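Local coordinates for protein molinate hydrolase (PDB 4UB9) that hydrolyses the thiocarbamate pesticide molinate and belongs to the zinc-binding enzymes of the amidohydrolase family, at residues P226-Y231 against D266-E271; F260-L265 against L289-E294; A116-N121 against Y488-N493. All blocks are in the same frame, centred on the assembly; numbering follows the deposited sequence.

Contact 1 of 3, residues P226-Y231 against D266-E271; sequences PLIREY and DVLVDE
In the TIM barrel of the amidohydrolases, neighbouring outer helices pack against each other, and here Ile228 of helix 221-232 meets Leu268 and Glu271 of helix 262-275. The two helix segments run roughly parallel, their axes 9.4 Å apart at closest approach and crossing at -29°. Branched Ile228 serves both partners. Its CB lies 3.7 Å from Leu268 CD2, a single methyl that also nears CG1. Its other branch, CG2, runs alongside the start of the Glu271 chain, 3.7 Å from CG, the two side chains passing in opposite directions. That chain is bent at chi2 (-66°), which folds the carboxylate back over the stem of Arg229. Glu271 OE1 accordingly comes within 3.4 Å of the methylene Arg229 CD, but sits well out of the guanidinium plane, 4.1 Å from Arg229 NE, too far for a salt bridge. A water donates to Glu271 OE2 at 2.8 Å; its link to Arg229 is weak and doubtful. The stronger grip on OE2 comes from Arg225 and Arg274, salt bridges that would probably keep the carboxylate ionised. With Arg229 at the exposed side, Ile228 also touches Ile175 of strand 174-175, the apolar helix face covering a strand as in a beta/alpha barrel.

Contact 2 of 3, residues F260-L265 against L289-E294; sequences FSERVL and LNTAIE
The backbones stay well apart, the CA atoms of Glu262 and Thr291 being 8.9 Å from each other where the first turn of helix 262-275 faces helix 286-294, and the gap is spanned from both sides by side chains. Thr291 is the hub on its helix. Its methyl CG2 meets Leu265 CD2 at 3.7 Å, the two side chains crossing at a slant, and this is the apolar part of the contact. The methyl stands anti to the backbone N, while OG1 lies beside that N (chi1 -68°), where it bonds to Glu287 O one turn earlier in the same helix. Thr291 OG1 also approaches Glu262 OE2, but at 3.8 Å the pair is too long for a hydrogen bond and remains a loose polar contact. The two helices follow strands 239-242 and 279-282, adjacent in the parallel sheet, so the contact belongs to the outer helical layer of the TIM-barrel fold. Glu262 reaches across from the opposite direction and has its main partner in Arg295, just beyond the facing segment, which forms a salt bridge with OE1; Leu265 touches Arg295 as well. The helix bearing Glu262 is capped by Ser261, whose OG accepts from Val264 N at 3.1 Å and 153°. In the second subunit, Glu287 bonds to the same hydroxyl and makes a salt bridge with Arg263, while Glu262 packs on its own counterpart there.

Contact 3 of 3, residues A116-N121 against Y488-N493; sequences ARFEGN and YPRTAN
Arg490 and Arg117 lay their guanidinium groups flat on one another, centres 3.9 Å apart and planes 17° from parallel. The overlap is offset: Arg490 NH1 sits over one face of the Arg117 group, 3.4 Å from Arg117 NE, while Arg490 CZ lies 3.8 Å from the methylene Arg117 CD. Arg490 arrives with its chain extended from CG to NE; Arg117 bends at chi3 (-63°), turning the end of its chain into the stack. Phe118 meets Arg490 with its edge, ring and guanidinium planes 60° apart. Its CZ is 3.9 Å from Arg490 NH2, which lies near the plane of the ring, whereas Arg117 CG rests over one ring face. Nearby carboxylates would probably offset the like charges, Asp380 making a salt bridge with Arg490 NH1 and Asp378 one with NH2. The main partner of Arg117 is Glu119 of the third subunit, bonded to NH1, and Phe200 of that subunit adds a cation-pi contact; the stacked pair is thus also part of a subunit interface. Following Phe118 along the chain, a type II turn to Asn121 closes with Asn121 N bonded to Phe118 O at 2.9 Å. The contact joins the loop after strand 472-473 to helix 111-118 and the turn after it, with helix 379-383 packing beside Arg490 through Pro379 and helix 198-209 touching Ala116 and Glu119.

Contacts 1 and 2 are successive steps round the same barrel wall. They share helix 262-275, which packs on helix 221-232 in one and on helix 286-294 in the other; their centres are 14 Å apart and they touch directly where Leu268 CD1 meets Phe260 CE2 at 3.5 Å. Both lie near the zinc site: the side chains of Leu268 and Leu265 are about 11 and 10 Å from that of His282, which binds zinc with His302. Contact 3 is remote from this wall, its centre 39 Å from that of contact 1 and 42 Å from that of contact 2. Along the chain it closes a long loop that encloses both.

Contact 1 of 3, residues P226-Y231 against D266-E271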
loop_
_atom_site.group_PDB
_atom_site.type_symbol
_atom_site.label_atom_id
_atom_site.label_comp_id
_atom_site.label_asym_id
_atom_site.label_seq_id
_atom_site.Cartn_x
_atom_site.Cartn_y
_atom_site.Cartn_z
ATOM N N PRO A 226 35.691 -6.408 -14.826
ATOM C CA PRO A 226 36.165 -7.461 -13.935
ATOM C C PRO A 226 35.065 -8.189 -13.182
ATOM O O PRO A 226 35.225 -9.353 -12.802
ATOM C CB PRO A 226 37.076 -6.702 -12.929
ATOM C CG PRO A 226 36.735 -5.254 -13.089
ATOM C CD PRO A 226 36.286 -5.098 -14.516
ATOM N N LEU A 227 33.966 -7.491 -12.915
ATOM C CA LEU A 227 32.851 -8.095 -12.139
ATOM C C LEU A 227 32.184 -9.222 -12.921
ATOM O O LEU A 227 32.007 -10.327 -12.403
ATOM C CB LEU A 227 31.829 -7.064 -11.745
ATOM C CG LEU A 227 32.356 -6.007 -10.757
ATOM C CD1 LEU A 227 31.272 -4.961 -10.495
ATOM C CD2 LEU A 227 32.797 -6.611 -9.438
ATOM N N ILE A 228 31.883 -8.955 -14.183
ATOM C CA ILE A 228 31.312 -9.990 -15.046
ATOM C C ILE A 228 32.291 -11.124 -15.309
ATOM O O ILE A 228 31.931 -12.294 -15.286
ATOM C CB ILE A 228 30.765 -9.477 -16.377
ATOM C CG1 ILE A 228 30.166 -10.627 -17.188
ATOM C CG2 ILE A 228 31.839 -8.794 -17.221
ATOM C CD1 ILE A 228 28.937 -11.249 -16.563
ATOM N N ARG A 229 33.556 -10.795 -15.501
ATOM C CA ARG A 229 34.554 -11.828 -15.691
ATOM C C ARG A 229 34.675 -12.748 -14.493
ATOM O O ARG A 229 34.698 -13.965 -14.615
ATOM C CB ARG A 229 35.910 -11.226 -15.977
ATOM C CG ARG A 229 36.915 -12.310 -16.248
ATOM C CD ARG A 229 38.091 -11.708 -16.978
ATOM N NE ARG A 229 39.013 -12.743 -17.388
ATOM C CZ ARG A 229 40.159 -12.522 -18.019
ATOM N NH1 ARG A 229 40.530 -11.284 -18.347
ATOM N NH2 ARG A 229 40.934 -13.558 -18.339
ATOM N N GLU A 230 34.755 -12.151 -13.332
ATOM C CA GLU A 230 34.820 -12.914 -12.091
ATOM C C GLU A 230 33.583 -13.820 -11.875
ATOM O O GLU A 230 33.697 -14.978 -11.418
ATOM C CB GLU A 230 34.970 -11.933 -10.930
ATOM C CG GLU A 230 34.690 -12.518 -9.554
ATOM C CD GLU A 230 34.714 -11.471 -8.444
ATOM O OE1 GLU A 230 34.146 -10.351 -8.592
ATOM O OE2 GLU A 230 35.310 -11.782 -7.395
ATOM N N TYR A 231 32.418 -13.247 -12.179
ATOM C CA TYR A 231 31.161 -13.979 -12.087
ATOM C C TYR A 231 31.220 -15.229 -12.961
ATOM O O TYR A 231 30.975 -16.311 -12.505
ATOM C CB TYR A 231 29.976 -13.108 -12.512
ATOM C CG TYR A 231 28.695 -13.900 -12.515
ATOM C CD1 TYR A 231 28.049 -14.222 -11.310
ATOM C CD2 TYR A 231 28.161 -14.394 -13.695
ATOM C CE1 TYR A 231 26.889 -14.951 -11.310
ATOM C CE2 TYR A 231 26.996 -15.124 -13.711
ATOM C CZ TYR A 231 26.374 -15.417 -12.518
ATOM O OH TYR A 231 25.215 -16.164 -12.492
ATOM N N ASP A 266 28.170 -4.204 -24.492
ATOM C CA ASP A 266 29.315 -4.750 -25.251
ATOM C C ASP A 266 30.387 -5.378 -24.352
ATOM O O ASP A 266 30.917 -6.434 -24.651
ATOM C CB ASP A 266 29.927 -3.691 -26.160
ATOM C CG ASP A 266 28.972 -3.286 -27.331
ATOM O OD1 ASP A 266 27.954 -4.000 -27.606
ATOM O OD2 ASP A 266 29.252 -2.228 -27.954
ATOM N N VAL A 267 30.664 -4.764 -23.227
ATOM C CA VAL A 267 31.612 -5.364 -22.285
ATOM C C VAL A 267 31.133 -6.718 -21.803
ATOM O O VAL A 267 31.877 -7.680 -21.748
ATOM C CB VAL A 267 31.807 -4.453 -21.066
ATOM C CG1 VAL A 267 32.522 -5.171 -19.949
ATOM C CG2 VAL A 267 32.560 -3.188 -21.500
ATOM N N LEU A 268 29.859 -6.778 -21.452
ATOM C CA LEU A 268 29.269 -8.012 -20.924
ATOM C C LEU A 268 29.308 -9.106 -21.963
ATOM O O LEU A 268 29.715 -10.223 -21.698
ATOM C CB LEU A 268 27.838 -7.778 -20.472
ATOM C CG LEU A 268 27.644 -6.810 -19.302
ATOM C CD1 LEU A 268 26.159 -6.503 -19.147
ATOM C CD2 LEU A 268 28.174 -7.394 -18.017
ATOM N N VAL A 269 28.872 -8.772 -23.155
ATOM C CA VAL A 269 28.875 -9.739 -24.273
ATOM C C VAL A 269 30.298 -10.277 -24.578
ATOM O O VAL A 269 30.502 -11.470 -24.679
ATOM C CB VAL A 269 28.241 -9.133 -25.527
ATOM C CG1 VAL A 269 28.423 -10.060 -26.734
ATOM C CG2 VAL A 269 26.757 -8.901 -25.266
ATOM N N ASP A 270 31.251 -9.371 -24.674
ATOM C CA ASP A 270 32.629 -9.699 -24.938
ATOM C C ASP A 270 33.181 -10.632 -23.880
ATOM O O ASP A 270 33.827 -11.648 -24.207
ATOM C CB ASP A 270 33.431 -8.398 -25.065
ATOM C CG ASP A 270 34.912 -8.618 -25.402
ATOM O OD1 ASP A 270 35.080 -9.165 -26.510
ATOM O OD2 ASP A 270 35.842 -8.297 -24.581
ATOM N N GLU A 271 32.849 -10.394 -22.625
ATOM C CA GLU A 271 33.341 -11.307 -21.558
ATOM C C GLU A 271 32.705 -12.711 -21.578
ATOM O O GLU A 271 33.313 -13.690 -21.135
ATOM C CB GLU A 271 33.194 -10.663 -20.173
ATOM C CG GLU A 271 34.156 -9.506 -19.990
ATOM C CD GLU A 271 35.627 -9.956 -19.976
ATOM O OE1 GLU A 271 35.902 -11.089 -19.557
ATOM O OE2 GLU A 271 36.493 -9.164 -20.397
HETATM O O HOH W 1 38.936 -9.636 -19.220
#

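Contact 2 of 3, residues F260-L265 against L289-E294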
loop_
_atom_site.group_PDB
_atom_site.type_symbol
_atom_site.label_atom_id
_atom_site.label_comp_id
_atom_site.label_asym_id
_atom_site.label_seq_id
_atom_site.Cartn_x
_atom_site.Cartn_y
_atom_site.Cartn_z
ATOM N N PHE A 260 21.212 -1.431 -19.457
ATOM C CA PHE A 260 22.614 -1.031 -19.680
ATOM C C PHE A 260 22.756 -0.139 -20.901
ATOM O O PHE A 260 21.964 -0.237 -21.837
ATOM C CB PHE A 260 23.490 -2.261 -19.932
ATOM C CG PHE A 260 23.621 -3.185 -18.734
ATOM C CD1 PHE A 260 24.208 -2.758 -17.570
ATOM C CD2 PHE A 260 23.129 -4.473 -18.790
ATOM C CE1 PHE A 260 24.321 -3.601 -16.490
ATOM C CE2 PHE A 260 23.225 -5.305 -17.705
ATOM C CZ PHE A 260 23.812 -4.863 -16.552
ATOM N N SER A 261 23.802 0.696 -20.906
ATOM C CA SER A 261 24.240 1.354 -22.149
ATOM C C SER A 261 24.785 0.332 -23.111
ATOM O O SER A 261 25.221 -0.755 -22.711
ATOM C CB SER A 261 25.343 2.386 -21.894
ATOM O OG SER A 261 26.534 1.757 -21.479
ATOM N N GLU A 262 24.785 0.664 -24.389
ATOM C CA GLU A 262 25.286 -0.298 -25.408
ATOM C C GLU A 262 26.744 -0.624 -25.185
ATOM O O GLU A 262 27.189 -1.741 -25.316
ATOM C CB GLU A 262 24.914 0.125 -26.852
ATOM C CG GLU A 262 23.358 0.142 -26.935
ATOM C CD GLU A 262 22.699 -0.465 -28.171
ATOM O OE1 GLU A 262 23.380 -1.159 -28.941
ATOM O OE2 GLU A 262 21.464 -0.275 -28.330
ATOM N N ARG A 263 27.460 0.387 -24.800
ATOM C CA ARG A 263 28.860 0.277 -24.429
ATOM C C ARG A 263 29.122 -0.746 -23.315
ATOM O O ARG A 263 30.047 -1.550 -23.378
ATOM C CB ARG A 263 29.223 1.657 -23.913
ATOM C CG ARG A 263 30.663 1.951 -23.708
ATOM C CD ARG A 263 30.801 3.463 -23.707
ATOM N NE ARG A 263 30.739 4.036 -22.366
ATOM C CZ ARG A 263 31.667 4.859 -21.852
ATOM N NH1 ARG A 263 32.705 5.213 -22.562
ATOM N NH2 ARG A 263 31.553 5.321 -20.629
ATOM N N VAL A 264 28.300 -0.685 -22.285
ATOM C CA VAL A 264 28.452 -1.600 -21.134
ATOM C C VAL A 264 27.943 -2.993 -21.510
ATOM O O VAL A 264 28.495 -4.017 -21.143
ATOM C CB VAL A 264 27.704 -1.074 -19.893
ATOM C CG1 VAL A 264 27.546 -2.163 -18.839
ATOM C CG2 VAL A 264 28.438 0.131 -19.308
ATOM N N LEU A 265 26.904 -3.005 -22.319
ATOM C CA LEU A 265 26.399 -4.264 -22.858
ATOM C C LEU A 265 27.469 -4.971 -23.685
ATOM O O LEU A 265 27.700 -6.165 -23.574
ATOM C CB LEU A 265 25.136 -3.999 -23.684
ATOM C CG LEU A 265 24.415 -5.220 -24.212
ATOM C CD1 LEU A 265 24.047 -6.177 -23.104
ATOM C CD2 LEU A 265 23.164 -4.737 -24.939
ATOM N N LEU A 289 14.649 -6.802 -28.391
ATOM C CA LEU A 289 14.770 -7.960 -29.244
ATOM C C LEU A 289 15.786 -7.682 -30.352
ATOM O O LEU A 289 16.653 -8.474 -30.619
ATOM C CB LEU A 289 13.412 -8.299 -29.859
ATOM C CG LEU A 289 13.362 -9.475 -30.839
ATOM C CD1 LEU A 289 13.906 -10.768 -30.256
ATOM C CD2 LEU A 289 11.910 -9.695 -31.261
ATOM N N ASN A 290 15.642 -6.559 -30.997
ATOM C CA ASN A 290 16.562 -6.214 -32.067
ATOM C C ASN A 290 17.992 -6.189 -31.561
ATOM O O ASN A 290 18.899 -6.687 -32.196
ATOM C CB ASN A 290 16.226 -4.860 -32.680
ATOM C CG ASN A 290 17.166 -4.510 -33.821
ATOM O OD1 ASN A 290 17.138 -5.126 -34.883
ATOM N ND2 ASN A 290 18.014 -3.507 -33.600
ATOM N N THR A 291 18.173 -5.599 -30.392
ATOM C CA THR A 291 19.520 -5.482 -29.792
ATOM C C THR A 291 20.109 -6.843 -29.520
ATOM O O THR A 291 21.298 -7.081 -29.722
ATOM C CB THR A 291 19.455 -4.629 -28.520
ATOM O OG1 THR A 291 19.149 -3.272 -28.883
ATOM C CG2 THR A 291 20.733 -4.656 -27.759
ATOM N N ALA A 292 19.261 -7.754 -29.062
ATOM C CA ALA A 292 19.723 -9.108 -28.779
ATOM C C ALA A 292 20.169 -9.832 -30.071
ATOM O O ALA A 292 21.162 -10.574 -30.107
ATOM C CB ALA A 292 18.643 -9.893 -28.092
ATOM N N ILE A 293 19.390 -9.640 -31.091
ATOM C CA ILE A 293 19.672 -10.227 -32.396
ATOM C C ILE A 293 21.011 -9.714 -32.939
ATOM O O ILE A 293 21.845 -10.471 -33.412
ATOM C CB ILE A 293 18.554 -9.859 -33.382
ATOM C CG1 ILE A 293 17.305 -10.691 -33.081
ATOM C CG2 ILE A 293 18.985 -10.147 -34.813
ATOM C CD1 ILE A 293 16.059 -10.183 -33.763
ATOM N N GLU A 294 21.215 -8.408 -32.803
ATOM C CA GLU A 294 22.433 -7.784 -33.272
ATOM C C GLU A 294 23.679 -8.212 -32.498
ATOM O O GLU A 294 24.768 -7.992 -32.950
ATOM C CB GLU A 294 22.297 -6.252 -33.261
ATOM C CG GLU A 294 21.458 -5.722 -34.431
ATOM C CD GLU A 294 21.980 -6.158 -35.810
ATOM O OE1 GLU A 294 23.202 -6.056 -36.033
ATOM O OE2 GLU A 294 21.179 -6.582 -36.672
#

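Contact 3 of 3, residues A116-N121 against Y488-N493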
loop_
_atom_site.group_PDB
_atom_site.type_symbol
_atom_site.label_atom_id
_atom_site.label_comp_id
_atom_site.label_asym_id
_atom_site.label_seq_id
_atom_site.Cartn_x
_atom_site.Cartn_y
_atom_site.Cartn_z
ATOM N N ALA A 116 11.534 -18.797 3.542
ATOM C CA ALA A 116 11.771 -18.974 4.964
ATOM C C ALA A 116 11.576 -20.432 5.329
ATOM O O ALA A 116 12.319 -21.013 6.128
ATOM C CB ALA A 116 10.861 -18.094 5.780
ATOM N N ARG A 117 10.578 -21.035 4.725
ATOM C CA ARG A 117 10.267 -22.402 5.092
ATOM C C ARG A 117 11.399 -23.325 4.742
ATOM O O ARG A 117 11.654 -24.283 5.433
ATOM C CB ARG A 117 8.973 -22.863 4.411
ATOM C CG ARG A 117 8.404 -24.182 4.956
ATOM C CD ARG A 117 7.189 -24.630 4.140
ATOM N NE ARG A 117 6.068 -23.714 4.189
ATOM C CZ ARG A 117 5.196 -23.653 5.194
ATOM N NH1 ARG A 117 5.314 -24.452 6.238
ATOM N NH2 ARG A 117 4.200 -22.758 5.164
ATOM N N PHE A 118 12.060 -23.070 3.617
ATOM C CA PHE A 118 13.080 -24.019 3.139
ATOM C C PHE A 118 14.522 -23.605 3.319
ATOM O O PHE A 118 15.402 -24.315 2.872
ATOM C CB PHE A 118 12.785 -24.405 1.703
ATOM C CG PHE A 118 11.440 -25.041 1.568
ATOM C CD1 PHE A 118 11.187 -26.252 2.190
ATOM C CD2 PHE A 118 10.405 -24.389 0.948
ATOM C CE1 PHE A 118 9.931 -26.834 2.143
ATOM C CE2 PHE A 118 9.133 -24.959 0.895
ATOM C CZ PHE A 118 8.905 -26.189 1.499
ATOM N N GLU A 119 14.766 -22.495 4.019
ATOM C CA GLU A 119 16.135 -22.040 4.288
ATOM C C GLU A 119 16.889 -23.165 4.989
ATOM O O GLU A 119 16.372 -23.742 5.908
ATOM C CB GLU A 119 16.213 -20.772 5.154
ATOM C CG GLU A 119 17.625 -20.169 5.146
ATOM C CD GLU A 119 17.734 -18.731 5.629
ATOM O OE1 GLU A 119 16.880 -18.292 6.425
ATOM O OE2 GLU A 119 18.687 -18.026 5.213
ATOM N N GLY A 120 18.098 -23.464 4.525
ATOM C CA GLY A 120 18.862 -24.604 5.017
ATOM C C GLY A 120 18.830 -25.778 4.036
ATOM O O GLY A 120 19.694 -26.649 4.099
ATOM N N ASN A 121 17.825 -25.807 3.163
ATOM C CA ASN A 121 17.611 -26.924 2.258
ATOM C C ASN A 121 17.397 -26.574 0.809
ATOM O O ASN A 121 16.779 -27.332 0.053
ATOM C CB ASN A 121 16.379 -27.715 2.703
ATOM C CG ASN A 121 16.621 -28.535 3.935
ATOM O OD1 ASN A 121 15.962 -28.325 4.948
ATOM N ND2 ASN A 121 17.620 -29.385 3.898
ATOM N N TYR A 488 2.602 -32.515 1.660
ATOM C CA TYR A 488 1.314 -31.904 1.904
ATOM C C TYR A 488 0.302 -32.948 2.344
ATOM O O TYR A 488 0.285 -34.042 1.820
ATOM C CB TYR A 488 0.813 -31.242 0.628
ATOM C CG TYR A 488 0.051 -29.953 0.830
ATOM C CD1 TYR A 488 0.666 -28.850 1.446
ATOM C CD2 TYR A 488 -1.259 -29.813 0.395
ATOM C CE1 TYR A 488 -0.013 -27.663 1.638
ATOM C CE2 TYR A 488 -1.944 -28.628 0.584
ATOM C CZ TYR A 488 -1.311 -27.552 1.203
ATOM O OH TYR A 488 -1.951 -26.344 1.364
ATOM N N PRO A 489 -0.602 -32.600 3.276
ATOM C CA PRO A 489 -0.764 -31.317 3.965
ATOM C C PRO A 489 0.309 -31.097 4.996
ATOM O O PRO A 489 1.100 -31.963 5.251
ATOM C CB PRO A 489 -2.110 -31.459 4.688
ATOM C CG PRO A 489 -2.727 -32.701 4.157
ATOM C CD PRO A 489 -1.618 -33.570 3.703
ATOM N N ARG A 490 0.304 -29.921 5.581
ATOM C CA ARG A 490 1.357 -29.517 6.505
ATOM C C ARG A 490 0.856 -29.538 7.925
ATOM O O ARG A 490 -0.012 -28.773 8.283
ATOM C CB ARG A 490 1.878 -28.122 6.120
ATOM C CG ARG A 490 2.884 -28.179 4.959
ATOM C CD ARG A 490 3.052 -26.836 4.248
ATOM N NE ARG A 490 3.992 -26.921 3.122
ATOM C CZ ARG A 490 4.161 -25.980 2.199
ATOM N NH1 ARG A 490 3.463 -24.838 2.234
ATOM N NH2 ARG A 490 5.027 -26.177 1.221
ATOM N N THR A 491 1.399 -30.446 8.727
ATOM C CA THR A 491 0.911 -30.603 10.098
ATOM C C THR A 491 1.644 -29.582 11.002
ATOM O O THR A 491 2.864 -29.354 10.881
ATOM C CB THR A 491 0.995 -32.059 10.645
ATOM O OG1 THR A 491 2.193 -32.220 11.403
ATOM C CG2 THR A 491 0.922 -33.145 9.526
ATOM N N ALA A 492 0.865 -28.967 11.883
ATOM C CA ALA A 492 1.322 -27.870 12.759
ATOM C C ALA A 492 2.375 -28.285 13.805
ATOM O O ALA A 492 3.328 -27.527 14.103
ATOM C CB ALA A 492 0.125 -27.241 13.474
ATOM N N ASN A 493 2.200 -29.489 14.345
ATOM C CA ASN A 493 3.049 -29.975 15.426
ATOM C C ASN A 493 3.383 -31.423 15.246
ATOM O O ASN A 493 2.620 -32.295 15.641
ATOM C CB ASN A 493 2.365 -29.748 16.785
ATOM C CG ASN A 493 2.179 -28.271 17.105
ATOM O OD1 ASN A 493 3.133 -27.587 17.498
ATOM N ND2 ASN A 493 0.956 -27.773 16.935
#